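Local coordinates for protein exoenzyme S (Pseudomonas aeruginosa, PDB 6GN8) that probably acts as a secreted bifunctional toxin, pairing GTPase activation with ADP-ribosyl transfer to host proteins, the latter being the work of the domain given here, at residues A29-Y43 / D54-H67. The protein carries 2 engineered substitutions. Residues are numbered along the deposited sequence; the frame is centred on the assembly and turned at random.
Sequences ADGLVKRFGADAEKY and DAEVMALGLYTGIH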
loop_
_atom_site.group_PDB
_atom_site.type_symbol
_atom_site.label_atom_id
_atom_site.label_comp_id
_atom_site.label_asym_id
_atom_site.label_seq_id
_atom_site.Cartn_x
_atom_site.Cartn_y
_atom_site.Cartn_z
ATOM N N ALA C 29 48.259 -1.591 -18.531
ATOM C CA ALA C 29 48.690 -2.995 -18.479
ATOM C C ALA C 29 50.202 -3.090 -18.346
ATOM O O ALA C 29 50.688 -3.880 -17.538
ATOM C CB ALA C 29 48.219 -3.757 -19.709
ATOM N N ASP C 30 50.940 -2.244 -19.104
ATOM C CA ASP C 30 52.398 -2.163 -19.064
ATOM C C ASP C 30 52.869 -1.657 -17.725
ATOM O O ASP C 30 53.839 -2.196 -17.185
ATOM C CB ASP C 30 52.929 -1.266 -20.186
ATOM C CG ASP C 30 52.810 -1.869 -21.573
ATOM O OD1 ASP C 30 52.642 -3.113 -21.674
ATOM O OD2 ASP C 30 52.890 -1.103 -22.560
ATOM N N GLY C 31 52.165 -0.650 -17.192
ATOM C CA GLY C 31 52.446 -0.067 -15.882
ATOM C C GLY C 31 52.398 -1.099 -14.769
ATOM O O GLY C 31 53.292 -1.129 -13.919
ATOM N N LEU C 32 51.377 -1.987 -14.812
ATOM C CA LEU C 32 51.166 -3.089 -13.874
ATOM C C LEU C 32 52.279 -4.154 -13.993
ATOM O O LEU C 32 52.730 -4.663 -12.963
ATOM C CB LEU C 32 49.780 -3.724 -14.092
ATOM C CG LEU C 32 48.572 -2.914 -13.577
ATOM C CD1 LEU C 32 47.304 -3.385 -14.224
ATOM C CD2 LEU C 32 48.454 -2.953 -12.032
ATOM N N VAL C 33 52.730 -4.479 -15.226
ATOM C CA VAL C 33 53.806 -5.477 -15.439
ATOM C C VAL C 33 55.155 -4.879 -15.007
ATOM O O VAL C 33 55.955 -5.565 -14.368
ATOM C CB VAL C 33 53.865 -6.044 -16.888
ATOM C CG1 VAL C 33 55.028 -7.028 -17.055
ATOM C CG2 VAL C 33 52.540 -6.712 -17.269
ATOM N N LYS C 34 55.391 -3.595 -15.313
ATOM C CA LYS C 34 56.629 -2.920 -14.907
ATOM C C LYS C 34 56.753 -2.923 -13.385
ATOM O O LYS C 34 57.835 -3.210 -12.870
ATOM C CB LYS C 34 56.683 -1.472 -15.436
ATOM C CG LYS C 34 57.039 -1.350 -16.908
ATOM C CD LYS C 34 56.762 0.074 -17.405
ATOM C CE LYS C 34 57.066 0.283 -18.869
ATOM N NZ LYS C 34 56.962 1.718 -19.245
ATOM N N ARG C 35 55.625 -2.645 -12.677
ATOM C CA ARG C 35 55.547 -2.514 -11.224
ATOM C C ARG C 35 55.472 -3.837 -10.480
ATOM O O ARG C 35 56.129 -3.959 -9.450
ATOM C CB ARG C 35 54.338 -1.637 -10.842
ATOM C CG ARG C 35 54.086 -1.404 -9.353
ATOM C CD ARG C 35 55.275 -0.806 -8.626
ATOM N NE ARG C 35 54.966 -0.533 -7.218
ATOM C CZ ARG C 35 55.040 -1.427 -6.234
ATOM N NH1 ARG C 35 55.397 -2.677 -6.487
ATOM N NH2 ARG C 35 54.753 -1.077 -4.990
ATOM N N PHE C 36 54.626 -4.781 -10.923
ATOM C CA PHE C 36 54.436 -6.044 -10.206
ATOM C C PHE C 36 55.037 -7.254 -10.899
ATOM O O PHE C 36 54.933 -8.336 -10.346
ATOM C CB PHE C 36 52.939 -6.310 -9.957
ATOM C CG PHE C 36 52.306 -5.262 -9.089
ATOM C CD1 PHE C 36 52.530 -5.247 -7.714
ATOM C CD2 PHE C 36 51.512 -4.261 -9.644
ATOM C CE1 PHE C 36 51.983 -4.243 -6.914
ATOM C CE2 PHE C 36 50.945 -3.272 -8.842
ATOM C CZ PHE C 36 51.183 -3.271 -7.480
ATOM N N GLY C 37 55.638 -7.094 -12.082
ATOM C CA GLY C 37 56.231 -8.220 -12.809
ATOM C C GLY C 37 55.328 -9.443 -12.868
ATOM O O GLY C 37 54.117 -9.297 -13.067
ATOM N N ALA C 38 55.892 -10.641 -12.572
ATOM C CA ALA C 38 55.229 -11.965 -12.596
ATOM C C ALA C 38 54.001 -12.044 -11.693
ATOM O O ALA C 38 53.130 -12.898 -11.911
ATOM C CB ALA C 38 56.221 -13.051 -12.200
ATOM N N ASP C 39 53.939 -11.163 -10.679
ATOM C CA ASP C 39 52.819 -11.065 -9.736
ATOM C C ASP C 39 51.570 -10.612 -10.464
ATOM O O ASP C 39 50.479 -11.068 -10.143
ATOM C CB ASP C 39 53.149 -10.102 -8.580
ATOM C CG ASP C 39 53.887 -10.743 -7.414
ATOM O OD1 ASP C 39 54.219 -11.952 -7.510
ATOM O OD2 ASP C 39 54.115 -10.039 -6.394
ATOM N N ALA C 40 51.726 -9.706 -11.443
ATOM C CA ALA C 40 50.611 -9.244 -12.266
ATOM C C ALA C 40 50.352 -10.234 -13.424
ATOM O O ALA C 40 49.210 -10.618 -13.664
ATOM C CB ALA C 40 50.895 -7.848 -12.803
ATOM N N GLU C 41 51.420 -10.681 -14.093
ATOM C CA GLU C 41 51.367 -11.536 -15.283
ATOM C C GLU C 41 50.755 -12.928 -15.057
ATOM O O GLU C 41 50.195 -13.470 -16.007
ATOM C CB GLU C 41 52.744 -11.697 -15.918
ATOM C CG GLU C 41 53.531 -10.417 -16.073
ATOM C CD GLU C 41 54.921 -10.689 -16.606
ATOM O OE1 GLU C 41 55.052 -10.815 -17.843
ATOM O OE2 GLU C 41 55.869 -10.807 -15.796
ATOM N N LYS C 42 50.832 -13.511 -13.839
ATOM C CA LYS C 42 50.206 -14.833 -13.625
ATOM C C LYS C 42 48.683 -14.800 -13.919
ATOM O O LYS C 42 48.121 -15.822 -14.343
ATOM C CB LYS C 42 50.486 -15.405 -12.222
ATOM C CG LYS C 42 49.790 -14.746 -11.021
ATOM C CD LYS C 42 49.972 -15.617 -9.752
ATOM C CE LYS C 42 48.986 -16.767 -9.752
ATOM N NZ LYS C 42 49.259 -17.804 -8.716
ATOM N N TYR C 43 48.047 -13.612 -13.775
ATOM C CA TYR C 43 46.612 -13.457 -14.034
ATOM C C TYR C 43 46.268 -13.261 -15.502
ATOM O O TYR C 43 45.089 -13.286 -15.815
ATOM C CB TYR C 43 46.031 -12.293 -13.220
ATOM C CG TYR C 43 46.227 -12.506 -11.737
ATOM C CD1 TYR C 43 45.547 -13.516 -11.065
ATOM C CD2 TYR C 43 47.159 -11.761 -11.027
ATOM C CE1 TYR C 43 45.771 -13.761 -9.716
ATOM C CE2 TYR C 43 47.394 -11.999 -9.679
ATOM C CZ TYR C 43 46.683 -12.989 -9.023
ATOM O OH TYR C 43 46.900 -13.219 -7.689
ATOM N N ASP C 54 43.418 -6.808 -20.373
ATOM C CA ASP C 54 44.532 -7.425 -19.639
ATOM C C ASP C 54 44.821 -6.672 -18.346
ATOM O O ASP C 54 44.995 -7.295 -17.319
ATOM C CB ASP C 54 45.812 -7.458 -20.499
ATOM C CG ASP C 54 45.825 -8.388 -21.702
ATOM O OD1 ASP C 54 44.959 -9.289 -21.771
ATOM O OD2 ASP C 54 46.729 -8.229 -22.569
ATOM N N ALA C 55 44.816 -5.330 -18.405
ATOM C CA ALA C 55 45.041 -4.419 -17.284
ATOM C C ALA C 55 44.058 -4.651 -16.157
ATOM O O ALA C 55 44.461 -4.676 -14.992
ATOM C CB ALA C 55 44.941 -2.980 -17.756
ATOM N N GLU C 56 42.772 -4.853 -16.506
ATOM C CA GLU C 56 41.673 -5.070 -15.563
ATOM C C GLU C 56 41.761 -6.445 -14.909
ATOM O O GLU C 56 41.598 -6.550 -13.697
ATOM C CB GLU C 56 40.324 -4.890 -16.284
ATOM C CG GLU C 56 40.054 -3.442 -16.625
ATOM C CD GLU C 56 39.198 -3.169 -17.843
ATOM O OE1 GLU C 56 38.346 -4.014 -18.202
ATOM O OE2 GLU C 56 39.396 -2.092 -18.446
ATOM N N VAL C 57 42.014 -7.493 -15.712
ATOM C CA VAL C 57 42.143 -8.885 -15.255
ATOM C C VAL C 57 43.340 -8.978 -14.282
ATOM O O VAL C 57 43.187 -9.555 -13.216
ATOM C CB VAL C 57 42.235 -9.869 -16.461
ATOM C CG1 VAL C 57 42.578 -11.291 -16.016
ATOM C CG2 VAL C 57 40.936 -9.866 -17.263
ATOM N N MET C 58 44.489 -8.358 -14.611
ATOM C CA MET C 58 45.647 -8.350 -13.701
ATOM C C MET C 58 45.349 -7.536 -12.424
ATOM O O MET C 58 45.685 -7.998 -11.335
ATOM C CB MET C 58 46.906 -7.780 -14.386
ATOM C CG MET C 58 47.428 -8.608 -15.565
ATOM S SD MET C 58 49.025 -7.966 -16.145
ATOM C CE MET C 58 48.540 -6.390 -16.826
ATOM N N ALA C 59 44.715 -6.346 -12.544
ATOM C CA ALA C 59 44.388 -5.525 -11.368
ATOM C C ALA C 59 43.411 -6.244 -10.401
ATOM O O ALA C 59 43.626 -6.221 -9.177
ATOM C CB ALA C 59 43.814 -4.187 -11.790
ATOM N N LEU C 60 42.344 -6.889 -10.962
ATOM C CA LEU C 60 41.350 -7.642 -10.193
ATOM C C LEU C 60 42.025 -8.836 -9.506
ATOM O O LEU C 60 41.720 -9.110 -8.353
ATOM C CB LEU C 60 40.174 -8.100 -11.094
ATOM C CG LEU C 60 39.188 -7.003 -11.580
ATOM C CD1 LEU C 60 38.457 -7.450 -12.840
ATOM C CD2 LEU C 60 38.160 -6.646 -10.518
ATOM N N GLY C 61 42.976 -9.482 -10.191
ATOM C CA GLY C 61 43.738 -10.609 -9.652
ATOM C C GLY C 61 44.659 -10.233 -8.509
ATOM O O GLY C 61 44.667 -10.879 -7.457
ATOM N N LEU C 62 45.455 -9.171 -8.719
ATOM C CA LEU C 62 46.397 -8.642 -7.732
ATOM C C LEU C 62 45.643 -8.281 -6.455
ATOM O O LEU C 62 46.070 -8.656 -5.357
ATOM C CB LEU C 62 47.138 -7.418 -8.305
ATOM C CG LEU C 62 48.264 -7.704 -9.305
ATOM C CD1 LEU C 62 48.546 -6.499 -10.130
ATOM C CD2 LEU C 62 49.549 -8.203 -8.595
ATOM N N TYR C 63 44.490 -7.611 -6.604
ATOM C CA TYR C 63 43.629 -7.259 -5.474
ATOM C C TYR C 63 43.109 -8.520 -4.796
ATOM O O TYR C 63 43.323 -8.680 -3.604
ATOM C CB TYR C 63 42.440 -6.361 -5.941
ATOM C CG TYR C 63 41.358 -6.135 -4.897
ATOM C CD1 TYR C 63 40.320 -7.044 -4.736
ATOM C CD2 TYR C 63 41.351 -4.985 -4.107
ATOM C CE1 TYR C 63 39.350 -6.863 -3.759
ATOM C CE2 TYR C 63 40.371 -4.780 -3.142
ATOM C CZ TYR C 63 39.368 -5.724 -2.972
ATOM O OH TYR C 63 38.404 -5.570 -2.002
ATOM N N THR C 64 42.416 -9.402 -5.539
ATOM C CA THR C 64 41.755 -10.575 -4.960
ATOM C C THR C 64 42.743 -11.471 -4.247
ATOM O O THR C 64 42.470 -11.866 -3.109
ATOM C CB THR C 64 40.927 -11.331 -6.007
ATOM O OG1 THR C 64 40.056 -10.387 -6.643
ATOM C CG2 THR C 64 40.084 -12.442 -5.397
ATOM N N GLY C 65 43.876 -11.749 -4.886
ATOM C CA GLY C 65 44.897 -12.619 -4.328
ATOM C C GLY C 65 45.554 -12.137 -3.049
ATOM O O GLY C 65 45.742 -12.945 -2.126
ATOM N N ILE C 66 45.947 -10.831 -2.966
ATOM C CA ILE C 66 46.625 -10.373 -1.749
ATOM C C ILE C 66 46.547 -8.860 -1.465
ATOM O O ILE C 66 46.573 -8.468 -0.297
ATOM C CB ILE C 66 48.126 -10.830 -1.800
ATOM C CG1 ILE C 66 48.770 -10.807 -0.393
ATOM C CG2 ILE C 66 48.961 -10.071 -2.843
ATOM C CD1 ILE C 66 49.921 -11.754 -0.197
ATOM N N HIS C 67 46.513 -8.026 -2.502
ATOM C CA HIS C 67 46.608 -6.573 -2.330
ATOM C C HIS C 67 45.367 -5.914 -1.784
ATOM O O HIS C 67 45.423 -4.731 -1.497
ATOM C CB HIS C 67 47.001 -5.900 -3.639
ATOM C CG HIS C 67 48.425 -6.131 -4.018
ATOM N ND1 HIS C 67 48.805 -7.248 -4.733
ATOM C CD2 HIS C 67 49.515 -5.364 -3.791
ATOM C CE1 HIS C 67 50.111 -7.142 -4.912
ATOM N NE2 HIS C 67 50.584 -6.025 -4.359
HETATM O O HOH W 1 47.632 -11.344 -5.697
#
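Tyr43 lays one face of its ring flat over Gly61, whose CA stands 3.5 Å from the ring centroid and 5° off the normal, a CH-pi contact made by a residue without a side chain, so that the ring comes down directly on the helix backbone. The opposite face is covered by CG of Lys42, so the phenol is held like the filling of a sandwich. Its OH shares a water with Leu62 O; the water lies 2.8 Å from Tyr43 OH and donates to that carbonyl. Leu62 O already accepts from the backbone N of Ile66 and of His67, and ND1 of His67 reaches it in the imidazole plane but from above the carbonyl plane, where the helix widens into a pi-type turn at 63-67.

Beside this polar end the packing is knobs-into-holes. Segments 29-36 and 54-67 are inclined at 40° with axes 9.1 Å apart, and helix 38-41 completes the holes for Met58 and Leu62. Leu32 enters the hole formed by Ala55, Met58, Ala59 and Leu62. In return Met58, bent at its last torsion (chi3 -68°), carries SD past Ala40 and Val33 and turns CE back to Ala29. Leu62 splits its branches: CD1 meets Phe36 CD2 at 3.7 Å and Ala40, while CD2 lies against the backbone of Asp39. Phe36 and His67 come together obliquely, Phe36 CE1 standing 3.4 Å from His67 NE2, and both also touch Ile88 of helix 83-99.

In this ADP-ribosyltransferase part of the toxin, the contact thus packs helices 24-36 and 38-41, the chain's first two, onto helix 54-77. No clear direct hydrogen bond crosses it; cohesion rests on apolar packing and the aromatic face, with the water as a polar link, and His67 ND1 bound to Leu62 O is consistent with a proton on this nitrogen.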